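Local coordinates for protein malic enzyme (Entamoeba histolytica, PDB 3NV9) that probably catalyses the NAD(P)-dependent oxidative decarboxylation of malate, as malic enzymes do, and works as a dimer, at residues 9-12 against 13-17; 331-335 against 336-340; 346-350 against 351-355. All coordinates share one frame; numbering follows the deposited sequence.

Overall arrangement
The three contacts lie on the same side of the chain's centre and grade from surface to interior. Interaction 1, a short helical turn near the N-terminus, is partly buried and rests on mostly weak backbone bonds and one leucine pair. Interaction 2 starts helix 335-340 with mostly straight bonds and a side-chain carboxylate; interaction 3, the most buried, adds a salt bridge and a sodium ion at the end of strand 345-348. Interactions 2 and 3, with centres about 10 Å apart, pack together within the NAD-binding domain: P335 and Y334 meet F353, and A338 meets V346. Interaction 1 touches interaction 3 where the E12 carboxylate packs loosely near the D352 carbonyl, K28 bonding to both.

Interaction 1: 9-12 against 13-17; sequences SNLE and ECLPS
L11 and L15 meet one turn apart, CG of L11 lying 3.8 Å from CD2 of L15 as the two side chains cross at a slant. L11 CG is turned anti to the backbone N (chi1 170°), which brings CG and CD1 round to the L15 methyl. On another side of the turn C14 sets its SG 3.5 Å from N10 ND2. The backbone beneath is a loosely bonded helical turn. C14 N donates to L11 O at 2.9 Å, while L15 N makes weak bonds to L11 O and E12 O, and N10 O receives weak ones from E13 N and C14 N. The N10 amide is fixed from outside the turn: OD1 accepts from K5 N and ND2 donates to Q3 O. E12 has its carboxylate drawn off to R24 and K28 of helix 21-43, one salt bridge to each oxygen. L477 of helix 470-485 touches L11, C14 and L15, and F31 and Y32 of helix 21-43 pack on L11. With four of its five backbone bonds weak, helix 11-14 probably owes much of its hold to the leucines pressed on neighbouring helices and to the outward pairing of E12 with helix 21-43.

Interaction 2: 331-335 against 336-340; sequences PEIYP and YEAKE
Y334 O accepts two backbone N-H groups at the start of helix 335-340: A338 N at 3.0 Å in a nearly straight bond (169°), and E337 N in a weak, bent one. One step on, K339 N donates to P335 O at 2.8 Å, continuing the helical pattern. Y334 holds the N-cap position, and its own N-H is taken by a side chain from the first turn: Y334 N donates to E337 OE1 at 3.0 Å, with an angle of 168°. The amide reaches that oxygen on its anti side and somewhat out of the carboxylate plane. E337 CG stands anti to its carbonyl carbon (chi1 -59°), and the chain continues extended, carrying the carboxylate back over the helix start. The same OE1 lies near the plane of the Y334 ring, at its edge, and 3.5 Å from I333 CG1. I333 CD1 touches E337 CB, the two side chains crossing at a slant, while the CG2 branch of I333 touches A338 CB at 3.8 Å. The Y336 ring has E337 CG over one face, toward its rim, and meets Y334 CB obliquely through CE2. Farther out, K339 NZ forms a salt bridge with D402, and A25 of helix 21-43 packs on Y334. The E337 carboxylate thus binds the amide of the N-cap residue while I333 CG1 packs against it; its negative charge near the helix N-terminus would probably be favoured by the helix dipole.

Interaction 3: 346-350 against 351-355; sequences VATGR and GDFPN. With NA (sodium ion), chain J.
The end of strand 345-348 and the loop after it fold round a sodium ion within the NAD-binding domain. T348 OG1, R350 O and P354 O each bind the sodium at 2.7 Å, so a hydroxyl and two carbonyls from both halves of the bend converge on it. T348 OG1 also accepts from R350 N at 3.1 Å, closing an ST turn; the hydroxyl stands between the backbone N and the carbonyl carbon (chi1 81°), where it can serve both. R350 grips D352 side-on, NE to OD1 at 2.7 Å and NH2 to OD2 at 2.6 Å. Both carboxylate oxygens use their syn lone pairs, and the two flat groups lie nearly coplanar, 12° apart. F353 CE2 sits over the centre of one guanidinium face, 3.5 Å from R350 CZ, with the ring inclined to it by 50°. At the far end of the bend N355 ND2 donates to V346 O at 3.0 Å, straight and in its own amide plane, though from above the V346 carbonyl plane, while one water bridges V346 O and P354 O. N355 is also held by I404 and P401, and R350 NH1 by T29. A347 bonds to V323 and C325 of the parallel strand 322-325; strand 345-348 is outermost in the mixed sheet within this chain. Helix 335-340 packs on V346, T348 and F353, helix 21-43 touches D352 and F353, and the second subunit approaches the bend with its T66 bonded to G349 and its P67 against R350.

Interaction 1: 9-12 against 13-17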
# COMPACT_ATOMS: atom_id res chain seq x y z
N SER A 9 19.97 23.92 -0.01
CA SER A 9 21.40 23.77 -0.42
C SER A 9 22.43 24.56 0.39
O SER A 9 23.62 24.29 0.30
CB SER A 9 21.57 24.12 -1.92
OG SER A 9 20.83 25.32 -2.23
N ASN A 10 21.98 25.54 1.17
CA ASN A 10 22.90 26.49 1.77
C ASN A 10 22.78 26.53 3.28
O ASN A 10 22.93 27.59 3.90
CB ASN A 10 22.65 27.89 1.19
CG ASN A 10 21.29 28.47 1.60
OD1 ASN A 10 20.29 27.74 1.78
ND2 ASN A 10 21.23 29.81 1.72
N LEU A 11 22.50 25.38 3.88
CA LEU A 11 22.33 25.33 5.32
C LEU A 11 23.64 25.71 6.04
O LEU A 11 23.59 26.48 6.98
CB LEU A 11 21.81 23.98 5.81
CG LEU A 11 21.86 23.82 7.34
CD1 LEU A 11 20.79 24.61 8.05
CD2 LEU A 11 21.75 22.35 7.73
N GLU A 12 24.76 25.16 5.58
CA GLU A 12 26.09 25.47 6.11
C GLU A 12 26.31 26.98 6.32
O GLU A 12 26.77 27.41 7.39
CB GLU A 12 27.21 24.86 5.25
CG GLU A 12 27.17 23.30 5.13
CD GLU A 12 27.50 22.52 6.43
OE1 GLU A 12 28.29 23.00 7.28
OE2 GLU A 12 26.96 21.39 6.59
N GLU A 13 25.93 27.76 5.33
CA GLU A 13 26.14 29.22 5.33
C GLU A 13 25.13 29.94 6.22
O GLU A 13 25.36 31.06 6.62
CB GLU A 13 26.07 29.77 3.90
CG GLU A 13 27.12 29.16 2.94
CD GLU A 13 26.73 27.77 2.30
OE1 GLU A 13 25.98 26.95 2.87
OE2 GLU A 13 27.20 27.49 1.19
N CYS A 14 23.99 29.30 6.49
CA CYS A 14 22.96 29.91 7.33
C CYS A 14 23.23 29.63 8.81
O CYS A 14 22.58 30.19 9.68
CB CYS A 14 21.56 29.43 6.94
SG CYS A 14 21.08 29.92 5.26
N LEU A 15 24.16 28.72 9.06
CA LEU A 15 24.60 28.44 10.41
C LEU A 15 25.73 29.41 10.69
O LEU A 15 26.72 29.49 9.93
CB LEU A 15 25.04 26.99 10.57
CG LEU A 15 24.16 25.87 11.16
CD1 LEU A 15 22.76 26.26 11.51
CD2 LEU A 15 24.18 24.68 10.28
N PRO A 16 25.56 30.19 11.76
CA PRO A 16 26.50 31.27 12.11
C PRO A 16 27.96 30.83 12.20
O PRO A 16 28.28 29.78 12.77
CB PRO A 16 25.99 31.74 13.47
CG PRO A 16 24.50 31.42 13.43
CD PRO A 16 24.35 30.19 12.59
N SER A 17 28.83 31.66 11.62
CA SER A 17 30.29 31.54 11.75
C SER A 17 30.76 31.15 13.16
O SER A 17 31.63 30.28 13.31
CB SER A 17 30.95 32.87 11.39
OG SER A 17 31.58 32.80 10.11

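Interaction 2: 331-335 against 336-340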
# COMPACT_ATOMS: atom_id res chain seq x y z
N PRO A 331 25.84 9.75 14.31
CA PRO A 331 26.90 8.71 14.23
C PRO A 331 27.75 8.54 15.50
O PRO A 331 27.81 9.42 16.37
CB PRO A 331 27.81 9.24 13.15
CG PRO A 331 27.69 10.73 13.32
CD PRO A 331 26.21 10.93 13.54
N GLU A 332 28.44 7.42 15.57
CA GLU A 332 29.23 7.08 16.74
C GLU A 332 30.22 8.18 17.13
O GLU A 332 30.56 8.33 18.30
CB GLU A 332 29.93 5.75 16.47
CG GLU A 332 28.97 4.60 16.39
CD GLU A 332 28.43 4.33 14.97
OE1 GLU A 332 28.30 5.28 14.12
OE2 GLU A 332 28.09 3.15 14.72
N ILE A 333 30.71 8.91 16.14
CA ILE A 333 31.58 10.02 16.36
C ILE A 333 31.32 10.94 15.17
O ILE A 333 31.03 10.46 14.09
CB ILE A 333 33.11 9.61 16.47
CG1 ILE A 333 33.86 10.62 17.33
CG2 ILE A 333 33.78 9.55 15.08
CD1 ILE A 333 35.40 10.45 17.35
N TYR A 334 31.39 12.25 15.35
CA TYR A 334 31.13 13.13 14.21
C TYR A 334 32.37 13.23 13.32
O TYR A 334 33.49 13.09 13.80
CB TYR A 334 30.68 14.55 14.64
CG TYR A 334 29.24 14.68 15.13
CD1 TYR A 334 28.98 14.95 16.49
CD2 TYR A 334 28.15 14.60 14.23
CE1 TYR A 334 27.69 15.12 16.96
CE2 TYR A 334 26.81 14.76 14.68
CZ TYR A 334 26.61 15.03 16.05
OH TYR A 334 25.35 15.24 16.52
N PRO A 335 32.16 13.46 12.02
CA PRO A 335 33.27 13.59 11.05
C PRO A 335 34.40 14.52 11.51
O PRO A 335 35.57 14.13 11.40
CB PRO A 335 32.58 14.16 9.79
CG PRO A 335 31.15 13.58 9.86
CD PRO A 335 30.84 13.35 11.35
N TYR A 336 34.11 15.73 12.00
CA TYR A 336 35.20 16.66 12.37
C TYR A 336 36.03 16.10 13.55
O TYR A 336 37.23 16.41 13.68
CB TYR A 336 34.67 18.05 12.78
CG TYR A 336 34.18 18.13 14.23
CD1 TYR A 336 35.03 18.51 15.27
CD2 TYR A 336 32.87 17.79 14.54
CE1 TYR A 336 34.59 18.57 16.63
CE2 TYR A 336 32.40 17.84 15.86
CZ TYR A 336 33.25 18.24 16.90
OH TYR A 336 32.74 18.24 18.18
N GLU A 337 35.38 15.30 14.41
CA GLU A 337 36.11 14.67 15.56
C GLU A 337 37.02 13.59 15.02
O GLU A 337 38.17 13.53 15.43
CB GLU A 337 35.19 14.01 16.58
CG GLU A 337 34.19 14.92 17.22
CD GLU A 337 33.32 14.18 18.22
OE1 GLU A 337 32.21 13.72 17.80
OE2 GLU A 337 33.75 14.03 19.40
N ALA A 338 36.50 12.76 14.10
CA ALA A 338 37.31 11.73 13.41
C ALA A 338 38.45 12.31 12.55
O ALA A 338 39.53 11.75 12.50
CB ALA A 338 36.42 10.74 12.58
N LYS A 339 38.21 13.44 11.89
CA LYS A 339 39.26 14.14 11.12
C LYS A 339 40.38 14.68 12.04
O LYS A 339 41.57 14.50 11.76
CB LYS A 339 38.66 15.24 10.25
CG LYS A 339 37.94 14.75 8.99
CD LYS A 339 38.90 14.51 7.80
CE LYS A 339 38.24 13.63 6.71
NZ LYS A 339 37.29 14.44 5.87
N GLU A 340 39.98 15.34 13.13
CA GLU A 340 40.90 15.91 14.09
C GLU A 340 41.78 14.82 14.62
O GLU A 340 42.92 15.06 14.90
CB GLU A 340 40.12 16.50 15.26
CG GLU A 340 39.71 17.93 15.07
CD GLU A 340 38.85 18.48 16.20
OE1 GLU A 340 38.31 17.68 17.06
OE2 GLU A 340 38.72 19.74 16.20

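Interaction 3: 346-350 against 351-355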
# COMPACT_ATOMS: atom_id res chain seq x y z
N VAL A 346 36.05 9.54 6.06
CA VAL A 346 34.99 9.29 7.06
C VAL A 346 33.63 9.29 6.37
O VAL A 346 33.29 10.22 5.61
CB VAL A 346 34.94 10.42 8.17
CG1 VAL A 346 33.95 10.06 9.29
CG2 VAL A 346 36.32 10.68 8.76
N ALA A 347 32.86 8.23 6.63
CA ALA A 347 31.49 8.13 6.16
C ALA A 347 30.54 8.06 7.35
O ALA A 347 30.88 7.48 8.39
CB ALA A 347 31.31 6.89 5.38
N THR A 348 29.34 8.59 7.15
CA THR A 348 28.22 8.37 8.07
C THR A 348 26.99 7.92 7.29
O THR A 348 27.01 7.81 6.06
CB THR A 348 27.87 9.65 8.94
OG1 THR A 348 27.08 10.56 8.21
CG2 THR A 348 29.07 10.37 9.43
N GLY A 349 25.92 7.67 8.01
CA GLY A 349 24.62 7.34 7.42
C GLY A 349 23.82 8.55 6.97
O GLY A 349 22.78 8.39 6.37
N ARG A 350 24.31 9.75 7.21
CA ARG A 350 23.55 10.98 6.99
C ARG A 350 23.88 11.71 5.69
O ARG A 350 25.04 11.76 5.29
CB ARG A 350 23.79 11.95 8.17
CG ARG A 350 23.29 11.41 9.46
CD ARG A 350 23.78 12.16 10.70
NE ARG A 350 23.46 13.58 10.63
CZ ARG A 350 23.39 14.40 11.68
NH1 ARG A 350 23.54 13.95 12.93
NH2 ARG A 350 23.08 15.68 11.48
N GLY A 351 22.89 12.35 5.07
CA GLY A 351 23.14 13.20 3.90
C GLY A 351 23.55 14.62 4.19
O GLY A 351 23.70 15.43 3.27
N ASP A 352 23.72 14.97 5.48
CA ASP A 352 24.17 16.31 5.80
C ASP A 352 25.66 16.39 6.11
O ASP A 352 26.17 17.49 6.47
CB ASP A 352 23.30 16.98 6.88
CG ASP A 352 23.33 16.24 8.21
OD1 ASP A 352 23.31 15.00 8.29
OD2 ASP A 352 23.29 16.96 9.21
N PHE A 353 26.33 15.25 5.97
CA PHE A 353 27.79 15.15 6.04
C PHE A 353 28.25 14.51 4.77
O PHE A 353 27.48 13.80 4.15
CB PHE A 353 28.27 14.27 7.22
CG PHE A 353 27.97 14.87 8.54
CD1 PHE A 353 28.51 16.10 8.90
CD2 PHE A 353 27.09 14.23 9.44
CE1 PHE A 353 28.17 16.72 10.15
CE2 PHE A 353 26.75 14.83 10.71
CZ PHE A 353 27.31 16.07 11.07
N PRO A 354 29.50 14.74 4.36
CA PRO A 354 30.03 13.99 3.21
C PRO A 354 29.99 12.47 3.38
O PRO A 354 29.95 11.95 4.50
CB PRO A 354 31.51 14.46 3.15
CG PRO A 354 31.43 15.94 3.68
CD PRO A 354 30.45 15.78 4.85
N ASN A 355 29.99 11.78 2.23
CA ASN A 355 30.19 10.34 2.11
C ASN A 355 29.05 9.60 2.79
O ASN A 355 29.25 8.91 3.79
CB ASN A 355 31.57 9.91 2.66
CG ASN A 355 32.77 10.63 1.94
OD1 ASN A 355 32.80 10.76 0.71
ND2 ASN A 355 33.76 11.05 2.73
NA NA J . 27.64 10.97 5.61
O HOH W 1 31.84 12.34 6.41